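Local coordinates for protein uracil-DNA glycosylase (Epstein-Barr virus, PDB 6LYJ) that belongs to the uracil-DNA glycosylase superfamily, whose alpha/beta fold is built around a four-stranded parallel sheet with helices packed about it, at residues Leu33-Ser41 against His173-Leu182. Sequence-based numbering, arbitrary orientation.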
loop_
_atom_site.group_PDB
_atom_site.type_symbol
_atom_site.label_atom_id
_atom_site.label_comp_id
_atom_site.label_asym_id
_atom_site.label_seq_id
_atom_site.Cartn_x
_atom_site.Cartn_y
_atom_site.Cartn_z
ATOM N N LEU A 33 -4.319 23.990 -10.753
ATOM C CA LEU A 33 -2.873 24.069 -10.566
ATOM C C LEU A 33 -2.180 22.827 -11.115
ATOM O O LEU A 33 -1.092 22.918 -11.690
ATOM C CB LEU A 33 -2.548 24.259 -9.087
ATOM C CG LEU A 33 -2.713 25.685 -8.566
ATOM C CD1 LEU A 33 -2.649 25.686 -7.054
ATOM C CD2 LEU A 33 -1.655 26.610 -9.153
ATOM N N TRP A 34 -2.816 21.661 -10.979
ATOM C CA TRP A 34 -2.232 20.442 -11.529
ATOM C C TRP A 34 -2.307 20.424 -13.048
ATOM O O TRP A 34 -1.390 19.925 -13.709
ATOM C CB TRP A 34 -2.894 19.205 -10.924
ATOM C CG TRP A 34 -2.170 18.745 -9.702
ATOM C CD1 TRP A 34 -2.366 19.164 -8.419
ATOM C CD2 TRP A 34 -1.094 17.801 -9.658
ATOM N NE1 TRP A 34 -1.489 18.523 -7.574
ATOM C CE2 TRP A 34 -0.697 17.682 -8.312
ATOM C CE3 TRP A 34 -0.433 17.038 -10.628
ATOM C CZ2 TRP A 34 0.330 16.830 -7.909
ATOM C CZ3 TRP A 34 0.588 16.194 -10.226
ATOM C CH2 TRP A 34 0.959 16.096 -8.880
ATOM N N LEU A 35 -3.398 20.929 -13.624
ATOM C CA LEU A 35 -3.460 21.043 -15.078
ATOM C C LEU A 35 -2.354 21.955 -15.595
ATOM O O LEU A 35 -1.679 21.630 -16.577
ATOM C CB LEU A 35 -4.832 21.556 -15.510
ATOM C CG LEU A 35 -5.998 20.597 -15.257
ATOM C CD1 LEU A 35 -7.327 21.255 -15.608
ATOM C CD2 LEU A 35 -5.813 19.289 -16.013
ATOM N N ASP A 36 -2.149 23.101 -14.936
ATOM C CA ASP A 36 -1.038 23.979 -15.297
ATOM C C ASP A 36 0.305 23.272 -15.140
ATOM O O ASP A 36 1.203 23.434 -15.975
ATOM C CB ASP A 36 -1.071 25.251 -14.446
ATOM C CG ASP A 36 -2.321 26.080 -14.678
ATOM O OD1 ASP A 36 -2.955 25.919 -15.743
ATOM O OD2 ASP A 36 -2.666 26.901 -13.799
ATOM N N PHE A 37 0.465 22.498 -14.062
ATOM C CA PHE A 37 1.734 21.833 -13.785
ATOM C C PHE A 37 2.048 20.750 -14.811
ATOM O O PHE A 37 3.194 20.625 -15.257
ATOM C CB PHE A 37 1.694 21.239 -12.377
ATOM C CG PHE A 37 2.981 20.605 -11.940
ATOM C CD1 PHE A 37 4.028 21.380 -11.469
ATOM C CD2 PHE A 37 3.134 19.228 -11.973
ATOM C CE1 PHE A 37 5.209 20.796 -11.053
ATOM C CE2 PHE A 37 4.314 18.636 -11.558
ATOM C CZ PHE A 37 5.351 19.422 -11.097
ATOM N N LEU A 38 1.050 19.951 -15.191
ATOM C CA LEU A 38 1.315 18.820 -16.069
ATOM C C LEU A 38 1.464 19.238 -17.526
ATOM O O LEU A 38 2.227 18.607 -18.265
ATOM C CB LEU A 38 0.194 17.787 -15.941
ATOM C CG LEU A 38 0.015 17.113 -14.578
ATOM C CD1 LEU A 38 -1.217 16.213 -14.580
ATOM C CD2 LEU A 38 1.264 16.330 -14.187
ATOM N N GLN A 39 0.781 20.307 -17.940
ATOM C CA GLN A 39 0.814 20.774 -19.326
ATOM C C GLN A 39 0.513 19.627 -20.289
ATOM O O GLN A 39 1.255 19.367 -21.238
ATOM C CB GLN A 39 2.155 21.432 -19.658
ATOM C CG GLN A 39 2.495 22.639 -18.800
ATOM C CD GLN A 39 1.593 23.823 -19.082
ATOM O OE1 GLN A 39 1.188 24.054 -20.222
ATOM N NE2 GLN A 39 1.271 24.583 -18.042
ATOM N N LEU A 40 -0.588 18.927 -20.028
ATOM C CA LEU A 40 -0.912 17.730 -20.795
ATOM C C LEU A 40 -1.203 18.089 -22.244
ATOM O O LEU A 40 -1.980 19.007 -22.522
ATOM C CB LEU A 40 -2.112 17.009 -20.183
ATOM C CG LEU A 40 -1.970 16.445 -18.769
ATOM C CD1 LEU A 40 -3.281 15.825 -18.328
ATOM C CD2 LEU A 40 -0.853 15.409 -18.719
ATOM N N SER A 41 -0.561 17.375 -23.171
ATOM C CA SER A 41 -0.871 17.548 -24.580
ATOM C C SER A 41 -2.337 17.199 -24.828
ATOM O O SER A 41 -2.971 16.523 -24.010
ATOM C CB SER A 41 0.046 16.672 -25.432
ATOM O OG SER A 41 -0.205 15.299 -25.201
ATOM N N HIS A 173 3.270 9.020 -15.681
ATOM C CA HIS A 173 3.558 10.327 -16.259
ATOM C C HIS A 173 3.662 11.389 -15.168
ATOM O O HIS A 173 4.537 12.264 -15.224
ATOM C CB HIS A 173 2.484 10.689 -17.286
ATOM C CG HIS A 173 2.731 11.983 -18.002
ATOM N ND1 HIS A 173 3.718 12.132 -18.952
ATOM C CD2 HIS A 173 2.097 13.176 -17.928
ATOM C CE1 HIS A 173 3.693 13.368 -19.419
ATOM N NE2 HIS A 173 2.717 14.021 -18.815
ATOM N N VAL A 174 2.778 11.322 -14.167
ATOM C CA VAL A 174 2.837 12.248 -13.036
ATOM C C VAL A 174 4.186 12.152 -12.329
ATOM O O VAL A 174 4.800 13.170 -11.989
ATOM C CB VAL A 174 1.677 11.985 -12.060
ATOM C CG1 VAL A 174 1.913 12.722 -10.748
ATOM C CG2 VAL A 174 0.354 12.415 -12.678
ATOM N N ILE A 175 4.656 10.928 -12.079
ATOM C CA ILE A 175 5.952 10.747 -11.419
ATOM C C ILE A 175 7.064 11.360 -12.263
ATOM O O ILE A 175 7.945 12.073 -11.753
ATOM C CB ILE A 175 6.206 9.254 -11.137
ATOM C CG1 ILE A 175 5.196 8.729 -10.111
ATOM C CG2 ILE A 175 7.643 9.025 -10.661
ATOM C CD1 ILE A 175 5.149 7.203 -10.005
ATOM N N SER A 176 7.046 11.072 -13.568
ATOM C CA SER A 176 8.062 11.605 -14.470
ATOM C C SER A 176 8.072 13.126 -14.439
ATOM O O SER A 176 9.136 13.755 -14.380
ATOM C CB SER A 176 7.814 11.101 -15.893
ATOM O OG SER A 176 8.005 9.699 -15.983
ATOM N N LEU A 177 6.889 13.734 -14.458
ATOM C CA LEU A 177 6.805 15.187 -14.489
ATOM C C LEU A 177 7.214 15.791 -13.154
ATOM O O LEU A 177 7.809 16.868 -13.119
ATOM C CB LEU A 177 5.399 15.628 -14.893
ATOM C CG LEU A 177 5.308 16.034 -16.367
ATOM C CD1 LEU A 177 5.883 14.950 -17.270
ATOM C CD2 LEU A 177 3.879 16.333 -16.753
ATOM N N LEU A 178 6.898 15.126 -12.043
ATOM C CA LEU A 178 7.383 15.605 -10.750
ATOM C C LEU A 178 8.905 15.614 -10.725
ATOM O O LEU A 178 9.526 16.589 -10.288
ATOM C CB LEU A 178 6.829 14.737 -9.620
ATOM C CG LEU A 178 5.336 14.862 -9.306
ATOM C CD1 LEU A 178 4.889 13.686 -8.467
ATOM C CD2 LEU A 178 5.045 16.176 -8.585
ATOM N N SER A 179 9.521 14.533 -11.209
ATOM C CA SER A 179 10.979 14.475 -11.272
ATOM C C SER A 179 11.544 15.581 -12.160
ATOM O O SER A 179 12.534 16.235 -11.805
ATOM C CB SER A 179 11.420 13.105 -11.786
ATOM O OG SER A 179 12.828 13.024 -11.908
ATOM N N GLU A 180 10.913 15.814 -13.311
ATOM C CA GLU A 180 11.427 16.781 -14.276
ATOM C C GLU A 180 11.253 18.220 -13.797
ATOM O O GLU A 180 12.171 19.041 -13.929
ATOM C CB GLU A 180 10.729 16.571 -15.620
ATOM C CG GLU A 180 10.987 17.648 -16.652
ATOM C CD GLU A 180 10.067 17.522 -17.854
ATOM O OE1 GLU A 180 9.689 16.380 -18.195
ATOM O OE2 GLU A 180 9.724 18.559 -18.458
ATOM N N ARG A 181 10.086 18.546 -13.243
ATOM C CA ARG A 181 9.696 19.925 -12.975
ATOM C C ARG A 181 10.114 20.418 -11.597
ATOM O O ARG A 181 10.314 21.626 -11.420
ATOM C CB ARG A 181 8.177 20.074 -13.109
ATOM C CG ARG A 181 7.620 19.681 -14.469
ATOM C CD ARG A 181 7.461 20.859 -15.407
ATOM N NE ARG A 181 7.155 20.406 -16.763
ATOM C CZ ARG A 181 5.945 20.451 -17.311
ATOM N NH1 ARG A 181 4.923 20.939 -16.624
ATOM N NH2 ARG A 181 5.756 20.013 -18.549
ATOM N N LEU A 182 10.235 19.528 -10.615
ATOM C CA LEU A 182 10.658 19.941 -9.284
ATOM C C LEU A 182 12.177 20.028 -9.213
ATOM O O LEU A 182 12.890 19.181 -9.757
ATOM C CB LEU A 182 10.136 18.966 -8.228
ATOM C CG LEU A 182 8.612 18.878 -8.092
ATOM C CD1 LEU A 182 8.227 17.829 -7.057
ATOM C CD2 LEU A 182 8.017 20.238 -7.739
HETATM O O HOH W 1 2.321 16.615 -19.907
HETATM O O HOH W 2 4.074 19.225 -21.178
#
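The His173 ring meets Leu40 CD2 obliquely, carries Leu177 CD1 over one face toward its rim, and holds a water in plane at its edge. That water joins His173 NE2 (2.8 Å) to the carbonyl Leu38 O (2.6 Å), donating to the carbonyl. Here, in an alpha/beta fold, the 33-38 part of the short helix 32-38 crosses the 173-181 part of helix 167-181, their axes 73° apart. The latter helix lies on the parallel sheet, with Val174 and Leu178 on strand 145-149 and Leu178 also on strand 85-89. The Arg181 guanidinium has Glu180 OE2 in plane at its edge, in a salt bridge to NE (3.6 Å); a second water, also in plane, accepts a weak bond from NH2 and donates to Gln39 O. With Phe37 CG anti to the backbone N (chi1 -176°), the ring lies alongside the aliphatic root of Arg181, the two side chains running in opposite directions, with Phe37 CZ 3.5 Å from Arg181 CB, while Phe37 CE2 touches Leu178 CD2. The Leu38 and Leu177 side chains cross at about a right angle, CD2 to CD2 3.7 Å. The buried Trp34 indole also meets Trp74 edge-to-face and Leu146 of the sheet; its CZ3 stands 3.8 Å from Val174 CG1.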